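Local coordinates for peroxisomal fatty acid beta-oxidation multifunctional protein MFP2 (Arabidopsis thaliana, PDB 2WTB) that hydrates long-chain enoyl-CoA esters and oxidises the resulting 3-hydroxyacyl-CoA with NAD in peroxisomal fatty acid beta-oxidation during seed germination, at residues D16-V20 / R198-L202; H125-P131 / I184-P190. One frame throughout, in Å; residues are numbered along the deposited sequence.

Both contacts belong to the crotonase-type hydratase/isomerase region and meet on one mixed sheet, their centres about 15 Å apart. Contact 1 sets helix 193-205 against strand 18-24, next to the strand 8-13 border; contact 2 adds strand 186-187 to strand 126-129 at the opposite border. Along the chain the order is 16-20, 125-131, 184-190, 198-202, so the pairing of contact 2 falls between the two halves of contact 1. Strand 186-187 is followed, after a short loop, by helix 193-205, which crosses the sheet. Trp-200 of that helix joins the two, its indole packing on Ala-126, Ile-128, Asp-185 and Ala-186. One helix spans the sheet from its last strand almost to its first.

Contact 1: D16-V20 / R198-L202; sequences DGVAV and RRWAL
Asp-16 and Arg-198 meet in a salt bridge that ties the turn leading into strand 18-24 to the helix lying over it. NH1 of Arg-198 donates to OD2 of Asp-16 at 2.8 Å, with an N-H...O angle of 158°. The bond reaches the syn side of the oxygen, and the carboxylate and guanidinium planes are 29° apart. CG of the arginine stands between the backbone N and the carbonyl carbon (chi1 66°), and a bend at chi3 turns the guanidinium toward the strand. OD1 of Asp-16 accepts from the backbone N of Val-18 at 3.0 Å, forming an Asx turn that helps fix the rotation of the acid; the N-H comes from above the carboxylate plane, and OD1 also lies at the edge of the guanidinium, 2.8 Å from NH1 of Arg-198. The aliphatic part of the arginine lies on valine: its CB is 3.9 Å from CG1 of Val-18. CG2 of Val-20 lies 3.2 Å from NH2 of Arg-198, the two side chains crossing at about a right angle. CG2 of Val-18 rests 3.7 Å from CG of Leu-202, one helical turn on, whose CD1 reaches back to CB of Asp-16 at 4.0 Å. Strand 18-24 runs between strands 8-13 and 54-59; Val-18 also packs on Val-56, Val-20 on Thr-58, and Ala-201 of helix 193-205 on Ala-54 and Val-106.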
ATOM      1  N   ASP A  16      20.883  37.635 -18.743  1.00 65.38           N
ATOM      2  CA  ASP A  16      21.976  37.586 -17.780  1.00 60.13           C
ATOM      3  C   ASP A  16      22.911  36.429 -18.103  1.00 57.28           C
ATOM      4  O   ASP A  16      23.920  36.224 -17.429  1.00 68.41           O
ATOM      5  CB  ASP A  16      21.440  37.462 -16.352  1.00 57.61           C
ATOM      6  CG  ASP A  16      20.526  36.265 -16.172  1.00 57.22           C
ATOM      7  OD1 ASP A  16      20.384  35.469 -17.125  1.00 54.57           O
ATOM      8  OD2 ASP A  16      19.949  36.124 -15.074  1.00 54.03           O
ATOM      9  N   GLY A  17      22.564  35.670 -19.137  1.00 45.61           N
ATOM     10  CA  GLY A  17      23.405  34.583 -19.599  1.00 44.64           C
ATOM     11  C   GLY A  17      23.086  33.252 -18.951  1.00 55.89           C
ATOM     12  O   GLY A  17      23.717  32.240 -19.257  1.00 65.07           O
ATOM     13  N   VAL A  18      22.106  33.248 -18.052  1.00 53.61           N
ATOM     14  CA  VAL A  18      21.706  32.019 -17.377  1.00 54.80           C
ATOM     15  C   VAL A  18      20.724  31.211 -18.223  1.00 57.97           C
ATOM     16  O   VAL A  18      19.713  31.734 -18.694  1.00 49.65           O
ATOM     17  CB  VAL A  18      21.071  32.297 -16.001  1.00 43.81           C
ATOM     18  CG1 VAL A  18      20.813  30.989 -15.273  1.00 40.88           C
ATOM     19  CG2 VAL A  18      21.969  33.198 -15.173  1.00 41.66           C
ATOM     20  N   ALA A  19      21.031  29.931 -18.411  1.00 51.55           N
ATOM     21  CA  ALA A  19      20.155  29.038 -19.156  1.00 47.80           C
ATOM     22  C   ALA A  19      19.210  28.297 -18.212  1.00 54.33           C
ATOM     23  O   ALA A  19      19.650  27.550 -17.339  1.00 64.23           O
ATOM     24  CB  ALA A  19      20.977  28.052 -19.978  1.00 43.15           C
ATOM     25  N   VAL A  20      17.910  28.513 -18.394  1.00 51.18           N
ATOM     26  CA  VAL A  20      16.892  27.850 -17.588  1.00 45.98           C
ATOM     27  C   VAL A  20      16.295  26.669 -18.343  1.00 51.38           C
ATOM     28  O   VAL A  20      15.737  26.836 -19.426  1.00 68.85           O
ATOM     29  CB  VAL A  20      15.752  28.814 -17.221  1.00 48.88           C
ATOM     30  CG1 VAL A  20      14.745  28.124 -16.312  1.00 45.86           C
ATOM     31  CG2 VAL A  20      16.307  30.067 -16.566  1.00 54.55           C
ATOM     32  N   ARG A 198      18.706  31.674 -10.406  1.00 46.86           N
ATOM     33  CA  ARG A 198      19.594  32.308 -11.379  1.00 49.13           C
ATOM     34  C   ARG A 198      20.523  33.327 -10.710  1.00 47.36           C
ATOM     35  O   ARG A 198      21.666  33.503 -11.129  1.00 48.02           O
ATOM     36  CB  ARG A 198      18.811  32.941 -12.539  1.00 50.78           C
ATOM     37  CG  ARG A 198      17.937  34.118 -12.152  1.00 49.67           C
ATOM     38  CD  ARG A 198      17.529  34.944 -13.369  1.00 53.10           C
ATOM     39  NE  ARG A 198      16.625  34.228 -14.265  1.00 53.80           N
ATOM     40  CZ  ARG A 198      16.902  33.933 -15.532  1.00 60.56           C
ATOM     41  NH1 ARG A 198      18.062  34.296 -16.065  1.00 63.87           N
ATOM     42  NH2 ARG A 198      16.015  33.280 -16.273  1.00 53.03           N
ATOM     43  N   ARG A 199      20.032  33.987  -9.666  1.00 37.02           N
ATOM     44  CA  ARG A 199      20.865  34.880  -8.873  1.00 38.99           C
ATOM     45  C   ARG A 199      21.945  34.076  -8.152  1.00 54.16           C
ATOM     46  O   ARG A 199      23.101  34.499  -8.059  1.00 46.98           O
ATOM     47  CB  ARG A 199      20.020  35.641  -7.852  1.00 39.32           C
ATOM     48  CG  ARG A 199      20.821  36.596  -6.980  1.00 55.28           C
ATOM     49  CD  ARG A 199      20.004  37.107  -5.798  1.00 69.13           C
ATOM     50  NE  ARG A 199      19.743  36.054  -4.820  1.00 91.66           N
ATOM     51  CZ  ARG A 199      20.593  35.696  -3.862  1.00110.60           C
ATOM     52  NH1 ARG A 199      21.764  36.307  -3.751  1.00116.76           N
ATOM     53  NH2 ARG A 199      20.273  34.725  -3.016  1.00115.18           N
ATOM     54  N   TRP A 200      21.559  32.911  -7.643  1.00 53.51           N
ATOM     55  CA  TRP A 200      22.489  32.027  -6.954  1.00 46.65           C
ATOM     56  C   TRP A 200      23.551  31.524  -7.929  1.00 47.54           C
ATOM     57  O   TRP A 200      24.738  31.485  -7.604  1.00 46.73           O
ATOM     58  CB  TRP A 200      21.735  30.848  -6.331  1.00 38.32           C
ATOM     59  CG  TRP A 200      22.504  30.124  -5.266  1.00 58.13           C
ATOM     60  CD1 TRP A 200      23.541  29.255  -5.449  1.00 66.59           C
ATOM     61  CD2 TRP A 200      22.288  30.195  -3.849  1.00 48.65           C
ATOM     62  NE1 TRP A 200      23.988  28.788  -4.237  1.00 67.27           N
ATOM     63  CE2 TRP A 200      23.235  29.350  -3.239  1.00 56.89           C
ATOM     64  CE3 TRP A 200      21.390  30.897  -3.040  1.00 50.91           C
ATOM     65  CZ2 TRP A 200      23.310  29.187  -1.857  1.00 54.42           C
ATOM     66  CZ3 TRP A 200      21.465  30.733  -1.665  1.00 41.95           C
ATOM     67  CH2 TRP A 200      22.417  29.884  -1.089  1.00 46.52           C
ATOM     68  N   ALA A 201      23.115  31.154  -9.130  1.00 41.39           N
ATOM     69  CA  ALA A 201      24.011  30.621 -10.150  1.00 39.16           C
ATOM     70  C   ALA A 201      25.115  31.602 -10.537  1.00 49.34           C
ATOM     71  O   ALA A 201      26.269  31.211 -10.709  1.00 49.14           O
ATOM     72  CB  ALA A 201      23.224  30.197 -11.375  1.00 30.13           C
ATOM     73  N   LEU A 202      24.761  32.876 -10.676  1.00 52.32           N
ATOM     74  CA  LEU A 202      25.746  33.895 -11.032  1.00 50.88           C
ATOM     75  C   LEU A 202      26.599  34.291  -9.832  1.00 53.49           C
ATOM     76  O   LEU A 202      27.694  34.826  -9.992  1.00 60.70           O
ATOM     77  CB  LEU A 202      25.080  35.125 -11.655  1.00 54.26           C
ATOM     78  CG  LEU A 202      24.517  34.943 -13.067  1.00 50.08           C
ATOM     79  CD1 LEU A 202      24.287  36.292 -13.729  1.00 54.49           C
ATOM     80  CD2 LEU A 202      25.455  34.099 -13.909  1.00 51.71           C
TER

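Contact 2: H125-P131 / I184-P190; sequences HARISAP and IDAVVPP
A parallel strand pair closes one border of the crotonase-type sheet, where strand 186-187 adds itself to strand 126-129, with Ile-128 opposite Ala-186 and Ser-129 opposite Val-187. The backbone N of Ser-129 donates to O of Ala-186 at 3.0 Å, and the N of Val-188 to O of Ser-129 at 3.1 Å. At the entry to the pair, O of Arg-127 takes two donors, the backbone N of Asp-185 and that of Ala-186. Asp-185 answers with its side chain: OD2 accepts from the backbone N of Arg-127 at 2.7 Å, met on the anti side of the oxygen, so the acid appears to stand in for a main-chain acceptor, one step before the first bridged pair. Its CG lies anti to the carbonyl carbon (chi1 -70°), which swings the carboxylate across to the neighbouring strand. The same OD2 makes a long salt bridge of 3.6 Å to NH1 of Arg-127, whose NE and NH2 are held by the carbonyls of Ala-121 and Met-122 in helix 116-123, the helix carrying the predicted nucleophile Glu-119. An alanine in place of Asp-185 would probably leave the N-H of Arg-127 without this acceptor and its guanidinium without the nearby negative charge. On one face CD1 of Ile-128 touches CB of Ala-186 at 3.8 Å, and its CG2 meets CG2 of Val-188 at 3.6 Å; Ile-128 also touches Leu-193 and Trp-200 of helix 193-205, and Val-188 touches Thr-196. On the other, CG2 of Ile-184 reaches CB of Ser-129 at 3.7 Å.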
ATOM      1  N   HIS A 125      24.840  22.104  -8.236  1.00 46.66           N
ATOM      2  CA  HIS A 125      25.807  22.662  -7.299  1.00 40.10           C
ATOM      3  C   HIS A 125      25.181  23.423  -6.130  1.00 43.77           C
ATOM      4  O   HIS A 125      25.863  23.755  -5.153  1.00 44.06           O
ATOM      5  CB  HIS A 125      26.812  23.523  -8.060  1.00 31.04           C
ATOM      6  CG  HIS A 125      27.533  22.772  -9.134  1.00 45.53           C
ATOM      7  ND1 HIS A 125      27.267  22.947 -10.474  1.00 55.27           N
ATOM      8  CD2 HIS A 125      28.488  21.814  -9.062  1.00 43.35           C
ATOM      9  CE1 HIS A 125      28.040  22.145 -11.184  1.00 59.33           C
ATOM     10  NE2 HIS A 125      28.790  21.447 -10.350  1.00 63.28           N
ATOM     11  N   ALA A 126      23.881  23.682  -6.231  1.00 41.83           N
ATOM     12  CA  ALA A 126      23.120  24.305  -5.152  1.00 41.42           C
ATOM     13  C   ALA A 126      21.639  23.999  -5.337  1.00 46.97           C
ATOM     14  O   ALA A 126      21.214  23.628  -6.431  1.00 49.93           O
ATOM     15  CB  ALA A 126      23.359  25.804  -5.124  1.00 32.81           C
ATOM     16  N   ARG A 127      20.850  24.154  -4.279  1.00 46.46           N
ATOM     17  CA  ARG A 127      19.427  23.829  -4.357  1.00 43.49           C
ATOM     18  C   ARG A 127      18.509  24.875  -3.730  1.00 47.59           C
ATOM     19  O   ARG A 127      18.613  25.183  -2.542  1.00 49.97           O
ATOM     20  CB  ARG A 127      19.162  22.453  -3.744  1.00 48.58           C
ATOM     21  CG  ARG A 127      19.672  21.313  -4.600  1.00 42.55           C
ATOM     22  CD  ARG A 127      20.291  20.215  -3.760  1.00 40.01           C
ATOM     23  NE  ARG A 127      21.509  19.737  -4.398  1.00 50.66           N
ATOM     24  CZ  ARG A 127      22.732  20.102  -4.037  1.00 48.62           C
ATOM     25  NH1 ARG A 127      22.910  20.928  -3.016  1.00 38.81           N
ATOM     26  NH2 ARG A 127      23.781  19.621  -4.682  1.00 70.89           N
ATOM     27  N   ILE A 128      17.608  25.413  -4.544  1.00 49.27           N
ATOM     28  CA  ILE A 128      16.571  26.314  -4.060  1.00 48.04           C
ATOM     29  C   ILE A 128      15.240  25.577  -4.085  1.00 45.64           C
ATOM     30  O   ILE A 128      14.927  24.892  -5.057  1.00 39.25           O
ATOM     31  CB  ILE A 128      16.463  27.575  -4.932  1.00 52.06           C
ATOM     32  CG1 ILE A 128      17.846  28.188  -5.153  1.00 48.22           C
ATOM     33  CG2 ILE A 128      15.518  28.580  -4.294  1.00 54.12           C
ATOM     34  CD1 ILE A 128      18.637  28.362  -3.877  1.00 41.44           C
ATOM     35  N   SER A 129      14.457  25.714  -3.021  1.00 40.65           N
ATOM     36  CA  SER A 129      13.205  24.974  -2.917  1.00 46.78           C
ATOM     37  C   SER A 129      12.059  25.813  -2.362  1.00 55.26           C
ATOM     38  O   SER A 129      12.274  26.760  -1.603  1.00 55.05           O
ATOM     39  CB  SER A 129      13.396  23.723  -2.056  1.00 55.70           C
ATOM     40  OG  SER A 129      12.233  22.913  -2.065  1.00 61.88           O
ATOM     41  N   ALA A 130      10.842  25.452  -2.752  1.00 52.10           N
ATOM     42  CA  ALA A 130       9.640  26.085  -2.229  1.00 54.25           C
ATOM     43  C   ALA A 130       9.280  25.448  -0.892  1.00 58.28           C
ATOM     44  O   ALA A 130       9.590  24.281  -0.656  1.00 63.94           O
ATOM     45  CB  ALA A 130       8.497  25.942  -3.218  1.00 60.16           C
ATOM     46  N   PRO A 131       8.613  26.215  -0.018  1.00 52.42           N
ATOM     47  CA  PRO A 131       8.328  25.868   1.378  1.00 60.53           C
ATOM     48  C   PRO A 131       8.093  24.384   1.682  1.00 74.78           C
ATOM     49  O   PRO A 131       8.955  23.761   2.300  1.00 92.53           O
ATOM     50  CB  PRO A 131       7.082  26.695   1.680  1.00 55.19           C
ATOM     51  CG  PRO A 131       7.308  27.944   0.889  1.00 57.56           C
ATOM     52  CD  PRO A 131       8.062  27.538  -0.365  1.00 51.12           C
ATOM     53  N   ILE A 184      18.889  21.188   1.127  1.00 53.63           N
ATOM     54  CA  ILE A 184      18.390  22.382   0.449  1.00 47.24           C
ATOM     55  C   ILE A 184      19.141  23.622   0.929  1.00 48.07           C
ATOM     56  O   ILE A 184      19.264  23.854   2.131  1.00 46.70           O
ATOM     57  CB  ILE A 184      16.887  22.593   0.719  1.00 45.95           C
ATOM     58  CG1 ILE A 184      16.073  21.418   0.179  1.00 43.53           C
ATOM     59  CG2 ILE A 184      16.414  23.893   0.094  1.00 40.72           C
ATOM     60  CD1 ILE A 184      16.145  21.269  -1.327  1.00 54.22           C
ATOM     61  N   ASP A 185      19.629  24.420  -0.014  1.00 45.38           N
ATOM     62  CA  ASP A 185      20.452  25.584   0.310  1.00 40.82           C
ATOM     63  C   ASP A 185      19.639  26.809   0.718  1.00 49.54           C
ATOM     64  O   ASP A 185      20.128  27.664   1.454  1.00 54.05           O
ATOM     65  CB  ASP A 185      21.359  25.936  -0.868  1.00 45.23           C
ATOM     66  CG  ASP A 185      22.456  24.914  -1.082  1.00 58.58           C
ATOM     67  OD1 ASP A 185      23.156  24.580  -0.104  1.00 66.82           O
ATOM     68  OD2 ASP A 185      22.621  24.451  -2.229  1.00 60.32           O
ATOM     69  N   ALA A 186      18.405  26.901   0.234  1.00 58.54           N
ATOM     70  CA  ALA A 186      17.556  28.050   0.538  1.00 54.98           C
ATOM     71  C   ALA A 186      16.082  27.755   0.283  1.00 58.85           C
ATOM     72  O   ALA A 186      15.734  27.058  -0.670  1.00 64.82           O
ATOM     73  CB  ALA A 186      18.001  29.266  -0.266  1.00 42.11           C
ATOM     74  N   VAL A 187      15.223  28.291   1.145  1.00 40.22           N
ATOM     75  CA  VAL A 187      13.781  28.143   0.984  1.00 54.06           C
ATOM     76  C   VAL A 187      13.134  29.494   0.699  1.00 51.26           C
ATOM     77  O   VAL A 187      13.160  30.396   1.534  1.00 54.04           O
ATOM     78  CB  VAL A 187      13.124  27.528   2.235  1.00 43.70           C
ATOM     79  CG1 VAL A 187      11.611  27.472   2.061  1.00 45.32           C
ATOM     80  CG2 VAL A 187      13.681  26.141   2.501  1.00 47.33           C
ATOM     81  N   VAL A 188      12.557  29.631  -0.488  1.00 60.71           N
ATOM     82  CA  VAL A 188      11.897  30.870  -0.881  1.00 51.51           C
ATOM     83  C   VAL A 188      10.503  30.566  -1.409  1.00 59.24           C
ATOM     84  O   VAL A 188      10.200  29.416  -1.732  1.00 49.31           O
ATOM     85  CB  VAL A 188      12.699  31.613  -1.966  1.00 54.66           C
ATOM     86  CG1 VAL A 188      14.063  32.014  -1.434  1.00 58.78           C
ATOM     87  CG2 VAL A 188      12.840  30.746  -3.212  1.00 53.47           C
ATOM     88  N   PRO A 189       9.644  31.597  -1.488  1.00 68.03           N
ATOM     89  CA  PRO A 189       8.295  31.455  -2.044  1.00 60.27           C
ATOM     90  C   PRO A 189       8.342  30.961  -3.485  1.00 60.28           C
ATOM     91  O   PRO A 189       9.271  31.302  -4.217  1.00 63.73           O
ATOM     92  CB  PRO A 189       7.750  32.886  -2.003  1.00 64.42           C
ATOM     93  CG  PRO A 189       8.521  33.552  -0.924  1.00 67.07           C
ATOM     94  CD  PRO A 189       9.893  32.960  -0.987  1.00 71.30           C
ATOM     95  N   PRO A 190       7.339  30.173  -3.893  1.00 59.68           N
ATOM     96  CA  PRO A 190       7.299  29.570  -5.231  1.00 62.57           C
ATOM     97  C   PRO A 190       7.533  30.596  -6.334  1.00 65.60           C
ATOM     98  O   PRO A 190       8.073  30.257  -7.387  1.00 66.00           O
ATOM     99  CB  PRO A 190       5.871  29.025  -5.322  1.00 72.26           C
ATOM    100  CG  PRO A 190       5.469  28.784  -3.908  1.00 74.32           C
ATOM    101  CD  PRO A 190       6.137  29.856  -3.101  1.00 62.47           C
TER
HETATM  102  O   HOH W   1      25.312  24.656  -1.988  1.00 42.41           O